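Local coordinates for protein alginate lyase (Bacteroides ovatus, PDB 3NNB) that probably depolymerises the polysaccharide alginate by beta-elimination at the glycosidic bonds between its uronic acid residues, at residues Y226-T231 / Q248-K253; M244-E249 / L286-I291; L314-P319 / S326-Q331. All blocks are in the same frame, centred on the assembly; numbering follows the deposited sequence. Where two conformers were deposited one is given.

Contact 1. Residues Y226-T231 / Q248-K253; sequences YDVQLT and QEFPEK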
ATOM      1  N   TYR A 226       5.109  -8.012   2.876  1.00  7.94           N
ATOM      2  CA  TYR A 226       4.366  -8.964   3.737  1.00  7.01           C
ATOM      3  C   TYR A 226       4.527  -8.567   5.179  1.00  8.81           C
ATOM      4  O   TYR A 226       3.564  -8.522   5.923  1.00  8.69           O
ATOM      5  CB  TYR A 226       4.854 -10.379   3.504  1.00  7.09           C
ATOM      6  CG  TYR A 226       4.235 -11.395   4.451  1.00  6.31           C
ATOM      7  CD1 TYR A 226       4.773 -11.598   5.707  1.00 10.23           C
ATOM      8  CD2 TYR A 226       3.091 -12.121   4.088  1.00 12.24           C
ATOM      9  CE1 TYR A 226       4.240 -12.529   6.590  1.00 10.35           C
ATOM     10  CE2 TYR A 226       2.530 -13.073   4.972  1.00 14.03           C
ATOM     11  CZ  TYR A 226       3.109 -13.272   6.210  1.00 14.96           C
ATOM     12  OH  TYR A 226       2.628 -14.195   7.159  1.00 17.68           O
ATOM     13  N   ASP A 227       5.762  -8.277   5.567  1.00  8.73           N
ATOM     14  CA  ASP A 227       6.026  -7.929   6.975  1.00  7.72           C
ATOM     15  C   ASP A 227       5.299  -6.646   7.379  1.00  6.70           C
ATOM     16  O   ASP A 227       4.772  -6.537   8.477  1.00  7.32           O
ATOM     17  CB  ASP A 227       7.513  -7.771   7.244  1.00  7.68           C
ATOM     18  CG  ASP A 227       8.243  -9.089   7.353  1.00 10.45           C
ATOM     19  OD1 ASP A 227       7.644 -10.167   7.178  1.00 10.84           O
ATOM     20  OD2 ASP A 227       9.471  -9.048   7.619  1.00  8.36           O
ATOM     21  N   VAL A 228       5.331  -5.629   6.508  1.00  7.17           N
ATOM     22  CA  VAL A 228       4.605  -4.385   6.804  1.00  6.44           C
ATOM     23  C   VAL A 228       3.112  -4.632   7.029  1.00  6.43           C
ATOM     24  O   VAL A 228       2.520  -4.126   7.986  1.00  7.80           O
ATOM     25  CB  VAL A 228       4.810  -3.280   5.711  1.00  6.56           C
ATOM     26  CG1 VAL A 228       4.143  -1.982   6.127  1.00  9.65           C
ATOM     27  CG2 VAL A 228       6.302  -3.046   5.472  1.00  8.46           C
ATOM     28  N   GLN A 229       2.521  -5.425   6.147  1.00  6.60           N
ATOM     29  CA  GLN A 229       1.092  -5.687   6.239  1.00  6.35           C
ATOM     30  C   GLN A 229       0.822  -6.496   7.504  1.00  8.15           C
ATOM     31  O   GLN A 229      -0.080  -6.171   8.255  1.00  8.11           O
ATOM     32  CB  GLN A 229       0.635  -6.509   5.019  1.00  5.61           C
ATOM     33  CG  GLN A 229       0.733  -5.805   3.682  1.00  6.50           C
ATOM     34  CD  GLN A 229      -0.113  -6.506   2.624  1.00  9.80           C
ATOM     35  OE1 GLN A 229      -1.350  -6.469   2.693  1.00  8.64           O
ATOM     36  NE2 GLN A 229       0.545  -7.118   1.613  1.00  9.16           N
ATOM     37  N   LEU A 230       1.622  -7.535   7.768  1.00  7.41           N
ATOM     38  CA  LEU A 230       1.399  -8.336   8.990  1.00  8.01           C
ATOM     39  C   LEU A 230       1.446  -7.431  10.240  1.00  8.00           C
ATOM     40  O   LEU A 230       0.606  -7.527  11.154  1.00  7.49           O
ATOM     41  CB  LEU A 230       2.415  -9.471   9.091  1.00  8.23           C
ATOM     42  CG  LEU A 230       2.164 -10.464  10.242  1.00  7.04           C
ATOM     43  CD1 LEU A 230       0.932 -11.328   9.935  1.00 12.34           C
ATOM     44  CD2 LEU A 230       3.438 -11.335  10.445  1.00 10.32           C
ATOM     45  N   THR A 231       2.410  -6.517  10.249  1.00  7.66           N
ATOM     46  CA  THR A 231       2.622  -5.615  11.396  1.00  7.23           C
ATOM     47  C   THR A 231       1.413  -4.699  11.570  1.00  9.49           C
ATOM     48  O   THR A 231       0.865  -4.575  12.665  1.00  9.72           O
ATOM     49  CB  THR A 231       3.899  -4.841  11.244  1.00  6.87           C
ATOM     50  OG1 THR A 231       4.999  -5.753  11.166  1.00  8.61           O
ATOM     51  CG2 THR A 231       4.133  -3.906  12.466  1.00  7.63           C
ATOM     52  N   GLN A 248      11.060  -6.222  15.115  1.00 10.37           N
ATOM     53  CA  GLN A 248      12.402  -6.505  15.604  1.00 13.48           C
ATOM     54  C   GLN A 248      13.196  -7.373  14.664  1.00 11.11           C
ATOM     55  O   GLN A 248      14.398  -7.194  14.556  1.00 13.33           O
ATOM     56  CB  GLN A 248      12.329  -7.062  17.033  1.00 15.95           C
ATOM     57  CG  GLN A 248      11.950  -5.885  17.981  1.00 19.70           C
ATOM     58  CD  GLN A 248      11.603  -6.283  19.393  1.00 33.69           C
ATOM     59  OE1 GLN A 248      11.452  -7.465  19.711  1.00 35.34           O
ATOM     60  NE2 GLN A 248      11.425  -5.277  20.246  1.00 33.57           N
ATOM     61  N   GLU A 249      12.524  -8.253  13.936  1.00  9.87           N
ATOM     62  CA  GLU A 249      13.169  -9.118  12.961  1.00 10.35           C
ATOM     63  C   GLU A 249      13.386  -8.490  11.582  1.00 10.55           C
ATOM     64  O   GLU A 249      14.144  -9.024  10.748  1.00 10.60           O
ATOM     65  CB  GLU A 249      12.378 -10.411  12.819  1.00 10.79           C
ATOM     66  CG  GLU A 249      12.371 -11.203  14.093  1.00 13.55           C
ATOM     67  CD  GLU A 249      11.602 -12.513  13.986  1.00 21.91           C
ATOM     68  OE1 GLU A 249      11.013 -12.841  12.930  1.00 23.62           O
ATOM     69  OE2 GLU A 249      11.617 -13.223  14.997  1.00 31.44           O
ATOM     70  N   PHE A 250      12.726  -7.352  11.341  1.00  9.27           N
ATOM     71  CA  PHE A 250      12.672  -6.750  10.002  1.00  7.21           C
ATOM     72  C   PHE A 250      14.046  -6.309   9.440  1.00  8.41           C
ATOM     73  O   PHE A 250      14.339  -6.583   8.279  1.00  8.85           O
ATOM     74  CB  PHE A 250      11.614  -5.636  10.007  1.00  8.20           C
ATOM     75  CG  PHE A 250      11.391  -4.926   8.701  1.00  8.07           C
ATOM     76  CD1 PHE A 250      10.445  -5.405   7.783  1.00  8.05           C
ATOM     77  CD2 PHE A 250      12.047  -3.740   8.424  1.00  9.08           C
ATOM     78  CE1 PHE A 250      10.185  -4.714   6.630  1.00  9.65           C
ATOM     79  CE2 PHE A 250      11.796  -3.061   7.268  1.00  8.81           C
ATOM     80  CZ  PHE A 250      10.830  -3.530   6.399  1.00  6.30           C
ATOM     81  N   PRO A 251      14.916  -5.717  10.256  1.00  7.18           N
ATOM     82  CA  PRO A 251      16.210  -5.307   9.648  1.00  9.55           C
ATOM     83  C   PRO A 251      16.999  -6.470   9.088  1.00 10.81           C
ATOM     84  O   PRO A 251      17.421  -6.422   7.920  1.00 10.33           O
ATOM     85  CB  PRO A 251      16.931  -4.616  10.822  1.00 11.12           C
ATOM     86  CG  PRO A 251      15.750  -4.023  11.622  1.00 10.34           C
ATOM     87  CD  PRO A 251      14.759  -5.136  11.614  1.00  9.50           C
ATOM     88  N   GLU A 252      17.185  -7.538   9.860  1.00 10.53           N
ATOM     89  CA  GLU A 252      17.962  -8.675   9.386  0.50 11.54           C
ATOM     90  C   GLU A 252      17.239  -9.455   8.297  1.00 10.23           C
ATOM     91  O   GLU A 252      17.850  -9.857   7.327  1.00 12.76           O
ATOM     92  CB  GLU A 252      18.342  -9.611  10.546  0.50 13.98           C
ATOM     93  CG  GLU A 252      19.358  -9.004  11.495  0.50 24.03           C
ATOM     94  CD  GLU A 252      19.734  -9.932  12.640  0.50 29.26           C
ATOM     95  OE1 GLU A 252      19.968 -11.136  12.400  0.50 29.36           O
ATOM     96  OE2 GLU A 252      19.807  -9.441  13.779  0.50 38.54           O
ATOM     97  N   LYS A 253      15.921  -9.636   8.429  1.00  9.96           N
ATOM     98  CA  LYS A 253      15.170 -10.456   7.489  1.00  9.19           C
ATOM     99  C   LYS A 253      14.956  -9.780   6.140  1.00 10.40           C
ATOM    100  O   LYS A 253      14.996 -10.457   5.086  1.00 10.34           O
ATOM    101  CB  LYS A 253      13.815 -10.825   8.081  1.00 11.67           C
ATOM    102  CG  LYS A 253      13.064 -11.899   7.311  1.00 15.21           C
ATOM    103  CD  LYS A 253      11.710 -12.246   7.992  1.00 16.84           C
ATOM    104  CE  LYS A 253      11.862 -12.836   9.371  1.00 24.63           C
ATOM    105  NZ  LYS A 253      12.707 -14.079   9.340  1.00 38.64           N
TER
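F250 meets D227 and V228 where helices 221-236 and 240-258 lie side by side as an antiparallel helical hairpin, consistent with the alpha/alpha helical-hairpin architecture of this lyase family. The segment axes are 11.0 Å apart and run almost exactly opposite, at 177°. Along 248-253, F250 is the first residue to touch. With CG anti to the backbone N (chi1 -178°), its ring projects across the gap and presents its edge to D227. CD1 lies 3.8 Å from D227 CB, which sits in the ring plane. D227 OD2, 3.8 Å from F250 CD1, also lies near that plane, where the weakly positive C-H rim probably tolerates an acid oxygen. The carboxylate is turned 53° from the ring. V228 CG2 adds a looser apolar touch, 4.4 Å from F250 CE1, and beyond the hairpin M288 packs on the same ring. D227 suits a buried place because its charge is answered: OD2 forms a salt bridge with R254, one residue past the segment. The backbone O of D227 accepts from T231 N and T231 OG1, which arrive from opposite faces of the carbonyl plane. K253, the next to touch, crosses the aspartate at about a right angle and offers its aliphatic part, with CD 3.9 Å from D227 OD2. Bends at chi3 and chi4 leave K253 NZ 6.2 Å from that oxygen, too far for a salt bridge.

Contact 2. Residues M244-E249 / L286-I291; sequences MKTIQE and LDMCSI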
HETATM    1  N   MSE A 244       5.434  -6.280  17.363  1.00 13.37           N
HETATM    2  CA  MSE A 244       6.783  -6.066  17.916  0.60 14.23           C
HETATM    3  C   MSE A 244       7.803  -7.086  17.381  1.00 13.58           C
HETATM    4  O   MSE A 244       8.924  -6.708  16.983  1.00 13.14           O
HETATM    5  CB  MSE A 244       6.721  -6.079  19.460  0.60 15.43           C
HETATM    6  CG  MSE A 244       7.926  -5.504  20.157  0.60 16.99           C
HETATM    7 SE   MSE A 244       8.047  -3.581  19.938  0.45 18.58          SE
HETATM    8  CE  MSE A 244       6.499  -3.017  20.966  0.60 15.73           C
ATOM      9  N   LYS A 245       7.424  -8.351  17.359  1.00 12.89           N
ATOM     10  CA  LYS A 245       8.297  -9.406  16.867  0.50 13.71           C
ATOM     11  C   LYS A 245       8.680  -9.167  15.404  1.00 13.42           C
ATOM     12  O   LYS A 245       9.831  -9.293  15.030  1.00 12.08           O
ATOM     13  CB  LYS A 245       7.637 -10.769  17.005  0.50 16.11           C
ATOM     14  CG  LYS A 245       8.350 -11.878  16.261  0.50 23.16           C
ATOM     15  CD  LYS A 245       7.559 -13.180  16.324  0.50 29.59           C
ATOM     16  CE  LYS A 245       8.434 -14.379  15.984  0.50 32.71           C
ATOM     17  NZ  LYS A 245       8.880 -14.381  14.558  0.50 32.55           N
ATOM     18  N   THR A 246       7.681  -8.845  14.582  1.00 12.18           N
ATOM     19  CA  THR A 246       7.878  -8.663  13.146  1.00 10.96           C
ATOM     20  C   THR A 246       8.793  -7.453  12.910  1.00 10.62           C
ATOM     21  O   THR A 246       9.686  -7.480  12.065  1.00  9.52           O
ATOM     22  CB  THR A 246       6.512  -8.521  12.437  1.00 12.62           C
ATOM     23  OG1 THR A 246       5.695  -9.637  12.794  1.00 12.24           O
ATOM     24  CG2 THR A 246       6.681  -8.483  10.895  1.00 10.42           C
ATOM     25  N   ILE A 247       8.578  -6.403  13.681  1.00  9.66           N
ATOM     26  CA  ILE A 247       9.447  -5.201  13.620  1.00 10.38           C
ATOM     27  C   ILE A 247      10.884  -5.515  14.003  1.00 10.88           C
ATOM     28  O   ILE A 247      11.837  -5.124  13.315  1.00 10.42           O
ATOM     29  CB  ILE A 247       8.887  -4.067  14.490  1.00 11.42           C
ATOM     30  CG1 ILE A 247       7.565  -3.533  13.876  1.00  9.31           C
ATOM     31  CG2 ILE A 247       9.905  -2.901  14.635  1.00 12.20           C
ATOM     32  CD1 ILE A 247       6.737  -2.614  14.787  1.00 10.49           C
ATOM     33  N   GLN A 248      11.060  -6.222  15.115  1.00 10.37           N
ATOM     34  CA  GLN A 248      12.402  -6.505  15.604  1.00 13.48           C
ATOM     35  C   GLN A 248      13.196  -7.373  14.664  1.00 11.11           C
ATOM     36  O   GLN A 248      14.398  -7.194  14.556  1.00 13.33           O
ATOM     37  CB  GLN A 248      12.329  -7.062  17.033  1.00 15.95           C
ATOM     38  CG  GLN A 248      11.950  -5.885  17.981  1.00 19.70           C
ATOM     39  CD  GLN A 248      11.603  -6.283  19.393  1.00 33.69           C
ATOM     40  OE1 GLN A 248      11.452  -7.465  19.711  1.00 35.34           O
ATOM     41  NE2 GLN A 248      11.425  -5.277  20.246  1.00 33.57           N
ATOM     42  N   GLU A 249      12.524  -8.253  13.936  1.00  9.87           N
ATOM     43  CA  GLU A 249      13.169  -9.118  12.961  1.00 10.35           C
ATOM     44  C   GLU A 249      13.386  -8.490  11.582  1.00 10.55           C
ATOM     45  O   GLU A 249      14.144  -9.024  10.748  1.00 10.60           O
ATOM     46  CB  GLU A 249      12.378 -10.411  12.819  1.00 10.79           C
ATOM     47  CG  GLU A 249      12.371 -11.203  14.093  1.00 13.55           C
ATOM     48  CD  GLU A 249      11.602 -12.513  13.986  1.00 21.91           C
ATOM     49  OE1 GLU A 249      11.013 -12.841  12.930  1.00 23.62           O
ATOM     50  OE2 GLU A 249      11.617 -13.223  14.997  1.00 31.44           O
ATOM     51  N   LEU A 286       9.738   2.866   4.375  1.00  7.62           N
ATOM     52  CA  LEU A 286       9.312   4.050   5.119  1.00  6.86           C
ATOM     53  C   LEU A 286       7.989   3.873   5.826  1.00  6.99           C
ATOM     54  O   LEU A 286       7.796   4.389   6.924  1.00  7.95           O
ATOM     55  CB  LEU A 286       9.357   5.298   4.244  1.00  7.39           C
ATOM     56  CG  LEU A 286      10.749   5.695   3.731  1.00  7.27           C
ATOM     57  CD1 LEU A 286      10.730   6.765   2.622  1.00  9.51           C
ATOM     58  CD2 LEU A 286      11.597   6.251   4.890  1.00 13.05           C
ATOM     59  N   ASP A 287       7.068   3.117   5.223  1.00  5.98           N
ATOM     60  CA  ASP A 287       5.847   2.741   5.926  1.00  6.07           C
ATOM     61  C   ASP A 287       6.182   1.941   7.192  1.00  7.50           C
ATOM     62  O   ASP A 287       5.628   2.213   8.241  1.00  8.27           O
ATOM     63  CB  ASP A 287       4.950   1.850   5.033  1.00  5.99           C
ATOM     64  CG  ASP A 287       4.233   2.624   3.942  1.00  8.31           C
ATOM     65  OD1 ASP A 287       4.070   3.855   3.992  1.00  8.75           O
ATOM     66  OD2 ASP A 287       3.848   1.945   2.954  1.00 11.27           O
HETATM   67  N   MSE A 288       7.113   0.984   7.122  1.00  7.43           N
HETATM   68  CA  MSE A 288       7.532   0.238   8.288  1.00  6.63           C
HETATM   69  C   MSE A 288       8.182   1.174   9.299  1.00  8.07           C
HETATM   70  O   MSE A 288       7.959   1.028  10.506  1.00 10.40           O
HETATM   71  CB  MSE A 288       8.504  -0.878   7.911  1.00  6.70           C
HETATM   72  CG  MSE A 288       8.835  -1.828   9.055  1.00  6.47           C
HETATM   73 SE   MSE A 288       7.268  -2.569   9.941  0.75  6.77          SE
HETATM   74  CE  MSE A 288       7.768  -4.381   9.811  1.00 10.53           C
ATOM     75  N   CYS A 289       9.013   2.107   8.837  1.00  7.89           N
ATOM     76  CA  CYS A 289       9.651   3.058   9.773  1.00  9.71           C
ATOM     77  C   CYS A 289       8.578   3.843  10.522  1.00 10.24           C
ATOM     78  O   CYS A 289       8.706   4.072  11.730  1.00  8.95           O
ATOM     79  CB  CYS A 289      10.537   4.048   9.011  1.00  7.79           C
ATOM     80  SG  CYS A 289      12.034   3.309   8.307  1.00  9.58           S
ATOM     81  N   SER A 290       7.523   4.261   9.799  1.00  8.30           N
ATOM     82  CA  SER A 290       6.430   5.030  10.403  1.00  8.91           C
ATOM     83  C   SER A 290       5.694   4.200  11.453  1.00  5.89           C
ATOM     84  O   SER A 290       5.541   4.631  12.607  1.00  8.58           O
ATOM     85  CB  SER A 290       5.461   5.535   9.322  1.00 10.52           C
ATOM     86  OG  SER A 290       6.157   6.392   8.425  1.00 12.48           O
ATOM     87  N   ILE A 291       5.284   2.975  11.085  1.00  6.55           N
ATOM     88  CA  ILE A 291       4.627   2.086  12.048  1.00  7.33           C
ATOM     89  C   ILE A 291       5.502   1.842  13.267  1.00  8.21           C
ATOM     90  O   ILE A 291       5.052   2.004  14.414  1.00  9.77           O
ATOM     91  CB  ILE A 291       4.282   0.742  11.425  1.00  9.07           C
ATOM     92  CG1 ILE A 291       3.282   0.962  10.297  1.00  7.73           C
ATOM     93  CG2 ILE A 291       3.675  -0.222  12.474  1.00 10.64           C
ATOM     94  CD1 ILE A 291       3.118  -0.301   9.399  1.00 13.04           C
TER
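I247 and M288, the latter a selenomethionine in this crystal, meet through I247 CG1, which lies 4.1 Å from M288 SE and 4.2 Å from M288 CE. The isoleucine's CG1 branch stands beside its backbone N (chi1 -68°), which brings that arm nearer to the other helix than its CB direction alone would. M288 starts out toward helix 240-258, then bends at chi2 (52°) and again at chi3, which swings its methyl carbon CE to 4.3 Å from T246 O and 4.4 Å from T246 CG2. The unbranched chain of the encoded methionine suits this place, since it can follow the uneven surface made by a beta-branched neighbour and a turn of backbone. One step out, T246 OG1 is occupied by L242 O of its own helix, and the threonine contributes its methyl carbon to the apolar layer. T231 of helix 221-236 touches both T246 and M288, and L295 and Q297 pack on I247. Further away, D287 is bridged to R349 of helix 336-351. The contact thus joins helices 240-258 and 274-293 beside helix 221-236, consistent with the layered helices of an alpha/alpha fold, as in the 6-hairpin clan.

Contact 3. Residues L314-P319 / S326-Q331; sequences LKFLIP and SEWPYQ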
ATOM      1  N   LEU A 314      18.561   5.092  -0.057  1.00  7.91           N
ATOM      2  CA  LEU A 314      18.233   6.439  -0.481  1.00  8.15           C
ATOM      3  C   LEU A 314      19.370   7.115  -1.214  1.00  9.05           C
ATOM      4  O   LEU A 314      19.145   7.782  -2.243  1.00 10.16           O
ATOM      5  CB  LEU A 314      17.842   7.291   0.744  1.00  7.73           C
ATOM      6  CG  LEU A 314      16.496   6.947   1.388  1.00  9.13           C
ATOM      7  CD1 LEU A 314      16.439   7.581   2.795  1.00  8.93           C
ATOM      8  CD2 LEU A 314      15.279   7.448   0.564  1.00 12.50           C
ATOM      9  N   LYS A 315      20.590   6.966  -0.699  1.00  9.68           N
ATOM     10  CA  LYS A 315      21.754   7.579  -1.313  0.50  9.94           C
ATOM     11  C   LYS A 315      22.052   7.015  -2.716  1.00  9.70           C
ATOM     12  O   LYS A 315      22.578   7.733  -3.569  1.00  9.72           O
ATOM     13  CB  LYS A 315      22.982   7.437  -0.397  0.50 11.42           C
ATOM     14  CG  LYS A 315      23.053   8.371   0.809  0.50 14.31           C
ATOM     15  CD  LYS A 315      24.320   8.066   1.595  0.50 15.94           C
ATOM     16  CE  LYS A 315      24.454   8.841   2.899  0.50 23.32           C
ATOM     17  NZ  LYS A 315      25.503   8.213   3.793  0.50 26.94           N
ATOM     18  N   PHE A 316      21.710   5.747  -2.970  1.00  9.57           N
ATOM     19  CA  PHE A 316      21.806   5.179  -4.341  1.00  8.55           C
ATOM     20  C   PHE A 316      20.838   5.948  -5.262  1.00 10.40           C
ATOM     21  O   PHE A 316      21.148   6.251  -6.425  1.00  9.73           O
ATOM     22  CB  PHE A 316      21.469   3.669  -4.344  1.00  9.91           C
ATOM     23  CG  PHE A 316      21.129   3.157  -5.717  1.00  8.92           C
ATOM     24  CD1 PHE A 316      22.124   2.873  -6.623  1.00 11.58           C
ATOM     25  CD2 PHE A 316      19.785   3.063  -6.109  1.00  8.53           C
ATOM     26  CE1 PHE A 316      21.809   2.429  -7.870  1.00 10.55           C
ATOM     27  CE2 PHE A 316      19.456   2.626  -7.383  1.00 12.45           C
ATOM     28  CZ  PHE A 316      20.465   2.338  -8.278  1.00 11.26           C
ATOM     29  N   LEU A 317      19.627   6.206  -4.764  1.00  8.48           N
ATOM     30  CA  LEU A 317      18.584   6.793  -5.601  1.00  9.04           C
ATOM     31  C   LEU A 317      18.785   8.257  -5.931  1.00  8.81           C
ATOM     32  O   LEU A 317      18.497   8.702  -7.042  1.00  9.88           O
ATOM     33  CB  LEU A 317      17.218   6.623  -4.931  1.00  9.87           C
ATOM     34  CG  LEU A 317      16.003   7.274  -5.618  1.00  9.73           C
ATOM     35  CD1 LEU A 317      15.733   6.620  -7.008  1.00 12.97           C
ATOM     36  CD2 LEU A 317      14.777   7.147  -4.704  1.00 11.69           C
ATOM     37  N   ILE A 318      19.225   9.025  -4.939  1.00  8.46           N
ATOM     38  CA  ILE A 318      19.219  10.490  -5.024  1.00  7.58           C
ATOM     39  C   ILE A 318      19.878  11.067  -6.288  1.00  9.10           C
ATOM     40  O   ILE A 318      19.309  11.951  -6.908  1.00 10.73           O
ATOM     41  CB  ILE A 318      19.811  11.121  -3.729  1.00 10.39           C
ATOM     42  CG1 ILE A 318      18.754  11.031  -2.638  1.00 12.04           C
ATOM     43  CG2 ILE A 318      20.269  12.607  -3.978  1.00 10.20           C
ATOM     44  CD1 ILE A 318      19.245  11.188  -1.203  1.00 11.85           C
ATOM     45  N   PRO A 319      21.064  10.575  -6.686  1.00  9.04           N
ATOM     46  CA  PRO A 319      21.707  11.214  -7.858  1.00 10.56           C
ATOM     47  C   PRO A 319      20.911  11.167  -9.138  1.00 10.30           C
ATOM     48  O   PRO A 319      21.151  11.963 -10.064  1.00 10.85           O
ATOM     49  CB  PRO A 319      23.022  10.450  -7.996  1.00 11.66           C
ATOM     50  CG  PRO A 319      23.291   9.929  -6.598  1.00  8.78           C
ATOM     51  CD  PRO A 319      21.949   9.595  -6.037  1.00  9.69           C
ATOM     52  N   SER A 326      18.489   8.856 -19.771  1.00 10.23           N
ATOM     53  CA  SER A 326      19.734   8.408 -20.380  1.00 10.42           C
ATOM     54  C   SER A 326      20.799   8.017 -19.390  1.00 10.31           C
ATOM     55  O   SER A 326      21.638   7.146 -19.699  1.00 10.65           O
ATOM     56  CB  SER A 326      20.304   9.497 -21.307  1.00 11.59           C
ATOM     57  OG  SER A 326      20.624  10.690 -20.636  1.00 12.62           O
ATOM     58  N   GLU A 327      20.738   8.605 -18.191  1.00  9.30           N
ATOM     59  CA  GLU A 327      21.821   8.420 -17.216  1.00  8.28           C
ATOM     60  C   GLU A 327      21.523   7.278 -16.234  1.00  8.61           C
ATOM     61  O   GLU A 327      22.390   6.886 -15.464  1.00 10.33           O
ATOM     62  CB  GLU A 327      22.065   9.722 -16.476  1.00 10.63           C
ATOM     63  CG  GLU A 327      22.400  10.911 -17.412  1.00  9.56           C
ATOM     64  CD  GLU A 327      23.434  10.557 -18.429  1.00  9.37           C
ATOM     65  OE1 GLU A 327      24.627  10.348 -18.051  1.00 12.91           O
ATOM     66  OE2 GLU A 327      23.070  10.419 -19.623  1.00 11.60           O
ATOM     67  N   TRP A 328      20.275   6.805 -16.236  1.00  8.83           N
ATOM     68  CA  TRP A 328      19.829   5.690 -15.395  1.00  8.46           C
ATOM     69  C   TRP A 328      20.182   4.366 -16.084  1.00  8.95           C
ATOM     70  O   TRP A 328      19.615   4.017 -17.117  1.00  8.78           O
ATOM     71  CB  TRP A 328      18.297   5.805 -15.218  1.00  8.28           C
ATOM     72  CG  TRP A 328      17.609   4.674 -14.570  1.00  7.77           C
ATOM     73  CD1 TRP A 328      16.691   3.862 -15.157  1.00  7.78           C
ATOM     74  CD2 TRP A 328      17.650   4.306 -13.188  1.00  9.75           C
ATOM     75  NE1 TRP A 328      16.198   2.955 -14.246  1.00  9.00           N
ATOM     76  CE2 TRP A 328      16.770   3.206 -13.021  1.00  9.54           C
ATOM     77  CE3 TRP A 328      18.355   4.770 -12.082  1.00  6.41           C
ATOM     78  CZ2 TRP A 328      16.597   2.565 -11.796  1.00 11.75           C
ATOM     79  CZ3 TRP A 328      18.179   4.120 -10.867  1.00  8.97           C
ATOM     80  CH2 TRP A 328      17.294   3.037 -10.736  1.00  9.11           C
ATOM     81  N   PRO A 329      21.147   3.615 -15.516  1.00  8.16           N
ATOM     82  CA  PRO A 329      21.687   2.450 -16.191  1.00  7.74           C
ATOM     83  C   PRO A 329      20.922   1.130 -15.939  1.00  8.77           C
ATOM     84  O   PRO A 329      21.520   0.067 -15.905  1.00 14.53           O
ATOM     85  CB  PRO A 329      23.113   2.396 -15.646  1.00 10.57           C
ATOM     86  CG  PRO A 329      22.949   2.888 -14.194  1.00  9.51           C
ATOM     87  CD  PRO A 329      21.878   3.920 -14.257  1.00  8.22           C
ATOM     88  N   TYR A 330      19.611   1.239 -15.763  1.00  9.13           N
ATOM     89  CA  TYR A 330      18.720   0.113 -15.560  1.00  8.38           C
ATOM     90  C   TYR A 330      17.500   0.399 -16.445  1.00  9.07           C
ATOM     91  O   TYR A 330      17.374   1.475 -17.027  1.00  8.51           O
ATOM     92  CB  TYR A 330      18.286   0.029 -14.083  1.00  8.26           C
ATOM     93  CG  TYR A 330      19.480   0.041 -13.131  1.00  7.42           C
ATOM     94  CD1 TYR A 330      20.226  -1.114 -12.917  1.00  7.39           C
ATOM     95  CD2 TYR A 330      19.915   1.204 -12.518  1.00  6.26           C
ATOM     96  CE1 TYR A 330      21.325  -1.115 -12.078  1.00 10.74           C
ATOM     97  CE2 TYR A 330      21.030   1.218 -11.727  1.00  9.57           C
ATOM     98  CZ  TYR A 330      21.727   0.046 -11.510  1.00  9.42           C
ATOM     99  OH  TYR A 330      22.867   0.045 -10.708  1.00 12.76           O
ATOM    100  N   GLN A 331      16.570  -0.538 -16.499  1.00  8.15           N
ATOM    101  CA  GLN A 331      15.378  -0.330 -17.273  1.00  8.36           C
ATOM    102  C   GLN A 331      14.350   0.540 -16.527  1.00  5.93           C
ATOM    103  O   GLN A 331      14.248   0.510 -15.293  1.00  8.14           O
ATOM    104  CB  GLN A 331      14.752  -1.673 -17.636  1.00  8.77           C
ATOM    105  CG  GLN A 331      15.636  -2.607 -18.447  1.00 12.25           C
ATOM    106  CD  GLN A 331      14.963  -3.975 -18.667  1.00 16.57           C
ATOM    107  OE1 GLN A 331      14.250  -4.139 -19.628  1.00 26.05           O
ATOM    108  NE2 GLN A 331      15.103  -4.886 -17.698  1.00 23.23           N
TER
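F316 rides on helix 310-317, whose turn is marked by the bond from I318 N to L314 O, while W328 and Y330 belong to the irregular chain that follows a short 3-10 segment at 326-327. In the phenylalanine, chi1 of 162° turns CG away from the backbone N and carries the ring off the helix, far end first, to the two aromatic residues of the loop. CZ does most of the touching. F316 CZ lies 3.7 Å from Y330 CE2, which sits in the plane of the F316 ring at its edge, and 3.9 Å from W328 CZ3, which comes in obliquely. The phenylalanine and tyrosine rings make an oblique pairing, with centroids 6.0 Å apart and planes at 63°. The three form part of an aromatic cluster between the end of helix 310-317 and the loop that leads to helix 336-351 in this alpha-helical lyase fold; Y320 meets W328 edge-to-face and W336 also packs on it. A tryptophan suits this place because its broad two-ring side chain can meet F316, Y330, Y320 and W336 at once. Cutting F316 back to an alanine is likely to open a gap beside W328 CZ3 and take from Y330 CE2 its neighbour on that side. Within the loop, Y330 CD2 lies 3.5 Å above one face of the W328 indole, offset toward its rim. On the pyrrole side, W328 NE1 gives a weak but nearly straight bond, at 168°, to Q331 O, 3.3 Å away.

Contacts 1 and 2 are two sides of one buried packing region: both use helix 240-258, share Q248 and E249, and have centres about 6 Å apart. T231 of segment 226-231 and F250 both reach M288, so helices 221-236, 240-258 and 274-293 interlock there. Contact 1 brings a buried aspartate against a ring edge and a lysine chain, whereas contact 2 is almost wholly apolar. Contact 3 lies about 26 Å from both, centre to centre, farther from the middle of the chain and only partly buried. It joins a helix to a loop rather than two helices, and relies on clustered aromatic rings where contact 2 uses aliphatic and selenomethionine side chains.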